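Enterobactin synthetase component F-related protein (Vibrio cholerae serotype O1, PDB 4OXI) is an adenylation-domain protein, AlmE, that binds glycyl-adenosine-5'-phosphate and belongs to an LPS modification pathway giving resistance to antimicrobial peptides. Local coordinates at residues Asp167-Ala173 and Gln188-Val194; His342-Glu346 and Phe374-Met380. One frame throughout, in Å; residues are numbered along the deposited sequence.

Interaction 1: residues Asp167-Ala173 and Gln188-Val194; sequences DRLHIYA and QHTFHTV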
ATOM      1  N   ASP A 167      21.311 -13.117 -15.220  1.00 45.71           N
ATOM      2  CA  ASP A 167      20.415 -14.266 -15.098  1.00 40.45           C
ATOM      3  C   ASP A 167      19.248 -14.177 -16.088  1.00 34.35           C
ATOM      4  O   ASP A 167      18.753 -13.092 -16.357  1.00 36.53           O
ATOM      5  CB  ASP A 167      19.891 -14.360 -13.656  1.00 41.42           C
ATOM      6  CG  ASP A 167      20.998 -14.649 -12.644  1.00 52.67           C
ATOM      7  OD1 ASP A 167      21.864 -15.507 -12.932  1.00 51.91           O
ATOM      8  OD2 ASP A 167      21.007 -14.015 -11.563  1.00 62.59           O
ATOM      9  N   ARG A 168      18.815 -15.313 -16.627  1.00 29.52           N
ATOM     10  CA  ARG A 168      17.679 -15.347 -17.545  1.00 26.69           C
ATOM     11  C   ARG A 168      16.394 -14.886 -16.862  1.00 30.79           C
ATOM     12  O   ARG A 168      15.977 -15.466 -15.856  1.00 27.45           O
ATOM     13  CB  ARG A 168      17.474 -16.762 -18.119  1.00 26.29           C
ATOM     14  CG  ARG A 168      16.221 -16.903 -19.007  1.00 23.11           C
ATOM     15  CD  ARG A 168      16.238 -18.194 -19.850  1.00 23.99           C
ATOM     16  NE  ARG A 168      17.436 -18.275 -20.691  1.00 27.90           N
ATOM     17  CZ  ARG A 168      17.548 -17.726 -21.904  1.00 29.86           C
ATOM     18  NH1 ARG A 168      16.526 -17.057 -22.439  1.00 22.59           N
ATOM     19  NH2 ARG A 168      18.689 -17.840 -22.586  1.00 25.93           N
ATOM     20  N   LEU A 169      15.761 -13.847 -17.409  1.00 27.54           N
ATOM     21  CA  LEU A 169      14.472 -13.393 -16.887  1.00 24.59           C
ATOM     22  C   LEU A 169      13.364 -13.876 -17.805  1.00 24.09           C
ATOM     23  O   LEU A 169      13.573 -14.052 -19.004  1.00 23.52           O
ATOM     24  CB  LEU A 169      14.422 -11.869 -16.781  1.00 24.44           C
ATOM     25  CG  LEU A 169      15.349 -11.237 -15.749  1.00 29.94           C
ATOM     26  CD1 LEU A 169      15.164  -9.726 -15.723  1.00 27.51           C
ATOM     27  CD2 LEU A 169      15.095 -11.842 -14.374  1.00 25.65           C
ATOM     28  N   HIS A 170      12.188 -14.109 -17.233  1.00 22.53           N
ATOM     29  CA  HIS A 170      11.030 -14.512 -18.016  1.00 23.83           C
ATOM     30  C   HIS A 170       9.991 -13.400 -18.029  1.00 24.17           C
ATOM     31  O   HIS A 170       9.420 -13.035 -16.987  1.00 23.41           O
ATOM     32  CB  HIS A 170      10.476 -15.825 -17.479  1.00 22.76           C
ATOM     33  CG  HIS A 170      11.408 -16.979 -17.687  1.00 26.95           C
ATOM     34  ND1 HIS A 170      11.294 -17.843 -18.758  1.00 23.86           N
ATOM     35  CD2 HIS A 170      12.498 -17.382 -16.988  1.00 22.10           C
ATOM     36  CE1 HIS A 170      12.265 -18.738 -18.698  1.00 24.36           C
ATOM     37  NE2 HIS A 170      13.002 -18.485 -17.631  1.00 26.18           N
ATOM     38  N   ILE A 171       9.786 -12.847 -19.221  1.00 23.72           N
ATOM     39  CA  ILE A 171       9.003 -11.641 -19.415  1.00 19.75           C
ATOM     40  C   ILE A 171       7.622 -12.008 -19.934  1.00 24.38           C
ATOM     41  O   ILE A 171       7.507 -12.738 -20.923  1.00 21.85           O
ATOM     42  CB  ILE A 171       9.682 -10.743 -20.446  1.00 23.45           C
ATOM     43  CG1 ILE A 171      11.153 -10.544 -20.086  1.00 19.87           C
ATOM     44  CG2 ILE A 171       8.959  -9.412 -20.567  1.00 21.46           C
ATOM     45  CD1 ILE A 171      11.375  -9.909 -18.731  1.00 25.26           C
ATOM     46  N   TYR A 172       6.573 -11.509 -19.274  1.00 20.90           N
ATOM     47  CA  TYR A 172       5.219 -11.828 -19.686  1.00 20.44           C
ATOM     48  C   TYR A 172       4.501 -10.584 -20.158  1.00 21.29           C
ATOM     49  O   TYR A 172       4.697  -9.507 -19.604  1.00 22.84           O
ATOM     50  CB  TYR A 172       4.444 -12.496 -18.547  1.00 21.37           C
ATOM     51  CG  TYR A 172       4.945 -13.885 -18.259  1.00 22.89           C
ATOM     52  CD1 TYR A 172       4.359 -14.994 -18.854  1.00 25.93           C
ATOM     53  CD2 TYR A 172       6.029 -14.091 -17.413  1.00 22.98           C
ATOM     54  CE1 TYR A 172       4.831 -16.274 -18.609  1.00 20.16           C
ATOM     55  CE2 TYR A 172       6.502 -15.363 -17.161  1.00 26.37           C
ATOM     56  CZ  TYR A 172       5.902 -16.445 -17.766  1.00 22.57           C
ATOM     57  OH  TYR A 172       6.377 -17.715 -17.504  1.00 24.95           O
ATOM     58  N   ALA A 173       3.666 -10.729 -21.179  1.00 22.80           N
ATOM     59  CA  ALA A 173       2.875  -9.605 -21.671  1.00 22.53           C
ATOM     60  C   ALA A 173       1.619 -10.113 -22.363  1.00 26.01           C
ATOM     61  O   ALA A 173       1.596 -11.239 -22.857  1.00 29.19           O
ATOM     62  CB  ALA A 173       3.705  -8.753 -22.621  1.00 20.39           C
ATOM     63  N   GLN A 188      19.276 -13.867 -24.360  1.00 27.10           N
ATOM     64  CA  GLN A 188      19.678 -14.354 -23.046  1.00 27.69           C
ATOM     65  C   GLN A 188      18.511 -14.279 -22.052  1.00 28.79           C
ATOM     66  O   GLN A 188      18.614 -14.761 -20.915  1.00 25.85           O
ATOM     67  CB  GLN A 188      20.907 -13.604 -22.522  1.00 27.11           C
ATOM     68  CG  GLN A 188      20.676 -12.142 -22.141  1.00 31.34           C
ATOM     69  CD  GLN A 188      20.819 -11.188 -23.335  1.00 34.10           C
ATOM     70  OE1 GLN A 188      20.419 -11.514 -24.454  1.00 30.39           O
ATOM     71  NE2 GLN A 188      21.384 -10.007 -23.090  1.00 31.23           N
ATOM     72  N   HIS A 189      17.404 -13.682 -22.491  1.00 23.47           N
ATOM     73  CA  HIS A 189      16.183 -13.671 -21.703  1.00 23.00           C
ATOM     74  C   HIS A 189      15.088 -14.329 -22.524  1.00 27.55           C
ATOM     75  O   HIS A 189      15.267 -14.544 -23.731  1.00 26.43           O
ATOM     76  CB  HIS A 189      15.801 -12.240 -21.315  1.00 19.72           C
ATOM     77  CG  HIS A 189      16.844 -11.545 -20.497  1.00 23.97           C
ATOM     78  ND1 HIS A 189      17.207 -11.971 -19.234  1.00 22.79           N
ATOM     79  CD2 HIS A 189      17.613 -10.460 -20.764  1.00 21.96           C
ATOM     80  CE1 HIS A 189      18.154 -11.180 -18.762  1.00 26.50           C
ATOM     81  NE2 HIS A 189      18.421 -10.257 -19.670  1.00 27.97           N
ATOM     82  N   THR A 190      13.965 -14.651 -21.883  1.00 22.91           N
ATOM     83  CA  THR A 190      12.874 -15.371 -22.553  1.00 23.10           C
ATOM     84  C   THR A 190      11.566 -14.590 -22.481  1.00 27.37           C
ATOM     85  O   THR A 190      11.140 -14.171 -21.401  1.00 26.65           O
ATOM     86  CB  THR A 190      12.664 -16.757 -21.905  1.00 23.44           C
ATOM     87  OG1 THR A 190      13.875 -17.515 -22.018  1.00 27.74           O
ATOM     88  CG2 THR A 190      11.496 -17.515 -22.565  1.00 24.57           C
ATOM     89  N   PHE A 191      10.923 -14.411 -23.628  1.00 25.04           N
ATOM     90  CA  PHE A 191       9.691 -13.637 -23.703  1.00 22.80           C
ATOM     91  C   PHE A 191       8.512 -14.534 -23.975  1.00 28.40           C
ATOM     92  O   PHE A 191       8.536 -15.323 -24.926  1.00 28.84           O
ATOM     93  CB  PHE A 191       9.801 -12.587 -24.809  1.00 26.02           C
ATOM     94  CG  PHE A 191      10.774 -11.502 -24.489  1.00 28.67           C
ATOM     95  CD1 PHE A 191      10.330 -10.305 -23.954  1.00 23.57           C
ATOM     96  CD2 PHE A 191      12.140 -11.702 -24.669  1.00 24.51           C
ATOM     97  CE1 PHE A 191      11.224  -9.310 -23.638  1.00 28.55           C
ATOM     98  CE2 PHE A 191      13.034 -10.718 -24.356  1.00 26.62           C
ATOM     99  CZ  PHE A 191      12.578  -9.515 -23.834  1.00 25.02           C
ATOM    100  N   HIS A 192       7.485 -14.409 -23.139  1.00 21.87           N
ATOM    101  CA  HIS A 192       6.322 -15.269 -23.234  1.00 25.72           C
ATOM    102  C   HIS A 192       5.114 -14.424 -23.617  1.00 30.42           C
ATOM    103  O   HIS A 192       4.631 -13.603 -22.817  1.00 33.11           O
ATOM    104  CB  HIS A 192       6.035 -15.955 -21.887  1.00 21.63           C
ATOM    105  CG  HIS A 192       7.116 -16.886 -21.410  1.00 23.93           C
ATOM    106  ND1 HIS A 192       7.190 -18.210 -21.798  1.00 23.96           N
ATOM    107  CD2 HIS A 192       8.126 -16.701 -20.522  1.00 24.27           C
ATOM    108  CE1 HIS A 192       8.215 -18.789 -21.196  1.00 24.60           C
ATOM    109  NE2 HIS A 192       8.801 -17.895 -20.418  1.00 23.95           N
ATOM    110  N   THR A 193       4.607 -14.608 -24.826  1.00 32.48           N
ATOM    111  CA  THR A 193       3.315 -14.011 -25.136  1.00 37.00           C
ATOM    112  C   THR A 193       2.244 -15.027 -24.775  1.00 32.22           C
ATOM    113  O   THR A 193       2.259 -16.158 -25.258  1.00 41.37           O
ATOM    114  CB  THR A 193       3.194 -13.573 -26.599  1.00 37.82           C
ATOM    115  OG1 THR A 193       4.210 -12.604 -26.884  1.00 40.94           O
ATOM    116  CG2 THR A 193       1.826 -12.949 -26.847  1.00 35.56           C
ATOM    117  N   VAL A 194       1.339 -14.635 -23.888  1.00 35.64           N
ATOM    118  CA  VAL A 194       0.307 -15.548 -23.417  1.00 33.41           C
ATOM    119  C   VAL A 194      -0.987 -15.233 -24.148  1.00 30.18           C
ATOM    120  O   VAL A 194      -1.508 -14.130 -24.032  1.00 32.87           O
ATOM    121  CB  VAL A 194       0.082 -15.420 -21.899  1.00 28.25           C
ATOM    122  CG1 VAL A 194      -0.958 -16.423 -21.436  1.00 24.68           C
ATOM    123  CG2 VAL A 194       1.394 -15.630 -21.144  1.00 26.34           C
TER

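Interaction 2: residues His342-Glu346 and Phe374-Met380; sequences HDLAE and FVAHSGM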
ATOM      1  N   HIS A 342      -9.997  16.563  12.269  1.00 36.99           N
ATOM      2  CA  HIS A 342     -11.441  16.698  12.359  1.00 37.14           C
ATOM      3  C   HIS A 342     -11.963  17.640  11.289  1.00 38.40           C
ATOM      4  O   HIS A 342     -12.933  17.314  10.589  1.00 38.83           O
ATOM      5  CB  HIS A 342     -11.868  17.202  13.736  1.00 40.38           C
ATOM      6  CG  HIS A 342     -13.352  17.264  13.904  1.00 39.17           C
ATOM      7  ND1 HIS A 342     -14.082  16.226  14.444  1.00 41.58           N
ATOM      8  CD2 HIS A 342     -14.250  18.217  13.554  1.00 34.76           C
ATOM      9  CE1 HIS A 342     -15.365  16.545  14.440  1.00 42.67           C
ATOM     10  NE2 HIS A 342     -15.493  17.747  13.905  1.00 42.19           N
ATOM     11  N   ASP A 343     -11.304  18.791  11.155  1.00 36.73           N
ATOM     12  CA  ASP A 343     -11.710  19.819  10.199  1.00 40.90           C
ATOM     13  C   ASP A 343     -11.615  19.355   8.744  1.00 38.77           C
ATOM     14  O   ASP A 343     -12.428  19.759   7.898  1.00 41.12           O
ATOM     15  CB  ASP A 343     -10.911  21.113  10.415  1.00 41.95           C
ATOM     16  CG  ASP A 343     -11.244  21.795  11.747  1.00 56.24           C
ATOM     17  OD1 ASP A 343     -12.369  21.588  12.267  1.00 50.21           O
ATOM     18  OD2 ASP A 343     -10.377  22.536  12.276  1.00 61.08           O
ATOM     19  N   LEU A 344     -10.628  18.515   8.443  1.00 34.83           N
ATOM     20  CA  LEU A 344     -10.538  17.930   7.108  1.00 33.90           C
ATOM     21  C   LEU A 344     -11.669  16.940   6.877  1.00 33.31           C
ATOM     22  O   LEU A 344     -12.333  16.965   5.840  1.00 33.20           O
ATOM     23  CB  LEU A 344      -9.202  17.224   6.909  1.00 35.55           C
ATOM     24  CG  LEU A 344      -7.984  18.097   6.647  1.00 35.69           C
ATOM     25  CD1 LEU A 344      -6.833  17.205   6.209  1.00 36.29           C
ATOM     26  CD2 LEU A 344      -8.295  19.166   5.597  1.00 34.56           C
ATOM     27  N   ALA A 345     -11.893  16.056   7.843  1.00 30.13           N
ATOM     28  CA  ALA A 345     -12.921  15.053   7.664  1.00 29.12           C
ATOM     29  C   ALA A 345     -14.275  15.747   7.536  1.00 35.45           C
ATOM     30  O   ALA A 345     -15.135  15.302   6.768  1.00 33.31           O
ATOM     31  CB  ALA A 345     -12.922  14.063   8.808  1.00 28.44           C
ATOM     32  N   GLU A 346     -14.455  16.845   8.272  1.00 35.34           N
ATOM     33  CA  GLU A 346     -15.716  17.593   8.212  1.00 35.19           C
ATOM     34  C   GLU A 346     -15.960  18.181   6.827  1.00 33.61           C
ATOM     35  O   GLU A 346     -17.059  18.057   6.281  1.00 33.50           O
ATOM     36  CB  GLU A 346     -15.776  18.693   9.280  1.00 34.72           C
ATOM     37  CG  GLU A 346     -16.942  19.679   9.110  1.00 39.98           C
ATOM     38  CD  GLU A 346     -18.328  19.041   9.268  1.00 45.38           C
ATOM     39  OE1 GLU A 346     -18.431  17.909   9.798  1.00 47.97           O
ATOM     40  OE2 GLU A 346     -19.323  19.683   8.859  1.00 49.00           O
ATOM     41  N   PHE A 374     -16.222   8.567  11.412  1.00 28.06           N
ATOM     42  CA  PHE A 374     -16.127   9.966  11.759  1.00 26.86           C
ATOM     43  C   PHE A 374     -17.471  10.454  12.313  1.00 31.65           C
ATOM     44  O   PHE A 374     -18.518  10.252  11.693  1.00 34.37           O
ATOM     45  CB  PHE A 374     -15.751  10.772  10.525  1.00 23.95           C
ATOM     46  CG  PHE A 374     -15.810  12.246  10.727  1.00 28.46           C
ATOM     47  CD1 PHE A 374     -14.926  12.876  11.582  1.00 32.16           C
ATOM     48  CD2 PHE A 374     -16.754  13.014  10.053  1.00 31.81           C
ATOM     49  CE1 PHE A 374     -14.975  14.259  11.764  1.00 30.94           C
ATOM     50  CE2 PHE A 374     -16.814  14.392  10.225  1.00 32.97           C
ATOM     51  CZ  PHE A 374     -15.921  15.017  11.077  1.00 33.16           C
ATOM     52  N   VAL A 375     -17.415  11.079  13.486  1.00 31.89           N
ATOM     53  CA  VAL A 375     -18.579  11.665  14.144  1.00 38.00           C
ATOM     54  C   VAL A 375     -18.417  13.178  14.129  1.00 38.90           C
ATOM     55  O   VAL A 375     -17.542  13.717  14.808  1.00 41.10           O
ATOM     56  CB  VAL A 375     -18.671  11.197  15.616  1.00 41.50           C
ATOM     57  CG1 VAL A 375     -19.887  11.800  16.300  1.00 44.51           C
ATOM     58  CG2 VAL A 375     -18.698   9.662  15.710  1.00 35.58           C
ATOM     59  N   ALA A 376     -19.241  13.864  13.344  1.00 38.10           N
ATOM     60  CA  ALA A 376     -19.190  15.325  13.255  1.00 43.67           C
ATOM     61  C   ALA A 376     -19.325  16.020  14.618  1.00 49.83           C
ATOM     62  O   ALA A 376     -18.745  17.082  14.849  1.00 46.96           O
ATOM     63  CB  ALA A 376     -20.272  15.824  12.310  1.00 44.23           C
ATOM     64  N   HIS A 377     -20.091  15.407  15.516  1.00 50.49           N
ATOM     65  CA  HIS A 377     -20.400  16.005  16.815  1.00 60.38           C
ATOM     66  C   HIS A 377     -19.554  15.430  17.952  1.00 60.64           C
ATOM     67  O   HIS A 377     -20.090  15.067  19.004  1.00 58.65           O
ATOM     68  CB  HIS A 377     -21.883  15.797  17.142  1.00 58.65           C
ATOM     69  CG  HIS A 377     -22.811  16.310  16.086  1.00 65.20           C
ATOM     70  ND1 HIS A 377     -22.873  17.642  15.731  1.00 69.10           N
ATOM     71  CD2 HIS A 377     -23.715  15.669  15.304  1.00 65.29           C
ATOM     72  CE1 HIS A 377     -23.776  17.800  14.778  1.00 64.94           C
ATOM     73  NE2 HIS A 377     -24.302  16.620  14.501  1.00 70.35           N
ATOM     74  N   SER A 378     -18.243  15.344  17.745  1.00 56.88           N
ATOM     75  CA  SER A 378     -17.363  14.762  18.753  1.00 58.31           C
ATOM     76  C   SER A 378     -16.695  15.874  19.536  1.00 50.74           C
ATOM     77  O   SER A 378     -16.275  15.674  20.672  1.00 57.42           O
ATOM     78  CB  SER A 378     -16.283  13.895  18.101  1.00 53.05           C
ATOM     79  OG  SER A 378     -15.261  14.712  17.546  1.00 49.61           O
ATOM     80  N   GLY A 379     -16.591  17.038  18.908  1.00 49.70           N
ATOM     81  CA  GLY A 379     -15.876  18.158  19.485  1.00 48.64           C
ATOM     82  C   GLY A 379     -14.431  17.841  19.835  1.00 55.80           C
ATOM     83  O   GLY A 379     -13.946  18.293  20.870  1.00 56.82           O
ATOM     84  N   MET A 380     -13.752  17.061  18.988  1.00 50.15           N
ATOM     85  CA  MET A 380     -12.322  16.769  19.163  1.00 45.51           C
ATOM     86  C   MET A 380     -11.523  17.368  18.012  1.00 44.89           C
ATOM     87  O   MET A 380     -12.081  17.659  16.955  1.00 43.89           O
ATOM     88  CB  MET A 380     -12.066  15.256  19.216  1.00 46.49           C
ATOM     89  CG  MET A 380     -12.945  14.481  20.182  1.00 52.05           C
ATOM     90  SD  MET A 380     -12.726  12.686  20.050  1.00 61.30           S
ATOM     91  CE  MET A 380     -10.984  12.535  20.406  1.00 45.48           C
TER
HETATM   92  O   HOH W   1     -13.431  13.809  15.726  1.00 37.97           O

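Interaction 1: residues Asp167-Ala173 and Gln188-Val194
Four parallel bridges, from His-170 with Thr-190 to Ala-173 with Thr-193, join these two short strands, and their backbone bonds lean on alternate residues. Thr-190 N binds Leu-169 O, Thr-190 O receives Ile-171 N at 2.9 Å, and His-192 N reaches Ile-171 O at 2.8 Å; the last rung, Ala-173 N to His-192 O, is weak.

Side-chain polar bonds extend the pairing. Before the first bridge, His-189 turns its ring edge to the other backbone, and ND1 accepts Leu-169 N in the ring plane at 3.0 Å. Its NE2 is held by Leu-162 O, so both ring nitrogens are engaged and the ring's rotation is fixed. Arg-168 bends at chi3 (-57°), bringing NH1 to Thr-190 OG1 at 2.7 Å while Gln-188 O sits over the centre of the guanidinium.

On the face carrying His-170, Tyr-172 and His-192, the aromatic groups cluster. The imidazoles meet rim to rim, His-170 ND1 and His-192 NE2 sharing a hydrogen bond of 3.0 Å. Tyr-172 lies nearly parallel to the His-192 ring, planes 11° apart, but slid so that overlap is slight. On the other face Ile-171 CG1 makes a CH-pi contact 4.1 Å from the Phe-191 ring centroid.

The pair belongs to a beta-alpha-beta unit whose connecting helix is 180-185. Strand 190-193 is outermost in a five-stranded parallel sheet, and strand 147-149 flanks 170-173. Helix 78-95 packs against Tyr-172 and His-192, where Tyr-91 OH bonds His-192 ND1; helix 155-164 packs against Ile-171 and Phe-191.

Interaction 2: residues His342-Glu346 and Phe374-Met380
Phe-374 presses its ring against the first turn of helix 342-352, and this is the compact half of the contact. The methyl of Ala-345 stands over the middle of the ring, CB lying 3.6 Å from its centroid and 14° off the normal, an almost axial CH-pi approach. At the rim, Phe-374 CE1 comes to 3.4 Å from His-342 ND1. Relative to the imidazole, that same carbon lies over a face, displaced toward the rim; with the planes at 55° the two rings are neither stacked nor edge-to-face. His-342 reaches this place because CG is anti to the backbone N (chi1 -176°), which carries the ring out from the helix, across to the 374-380 loop. Met-380 O packs closely as well, 3.3 Å from His-342 CB, though the Met-380 side chain leads away. Farther round the phenyl edge, Glu-346 OE1 lies in the ring plane, 3.9 Å from CE2, and touches the methyl of Ala-376.

Toward Ser-378 the packing gives way to looser, water-mediated contact. A single water connects the segments, 2.8 Å from His-342 ND1 and 2.7 Å from Ser-378 OG, near the plane of the imidazole. Ser-378 OG also accepts Met-380 N at 3.1 Å, closing an ST turn that holds the hydroxyl where the water can meet it.

Backbone hydrogen bonding between His-342 and Ala-381 extends the join. Helix 342-352 connects the neighbouring parallel strands 332-336 and 356-360, a beta-alpha-beta unit, and its first turn is met by the loop between antiparallel strands 370-373 and 387-388 of the same mixed sheet.

Interactions 1 and 2 illustrate how one family region can contain two independent local joins. Both fall within the AMP-binding range, but their centres are about 52 Å apart, on opposite sides of the chain's centre, and their nearest atoms remain about 39 Å from each other. They come in series: the strand pairing of 167-173 with 188-194 is complete before helix 342-352 begins. Interaction 1 forms one margin of a parallel sheet, whereas interaction 2 fastens a helix to a loop of a separate mixed sheet, so neither can act on the other directly. In interaction 2 the Ala-345 side chain lies about 11 Å from the bound glycyl-adenosine-5'-phosphate, near the ligand site but not against the ligand.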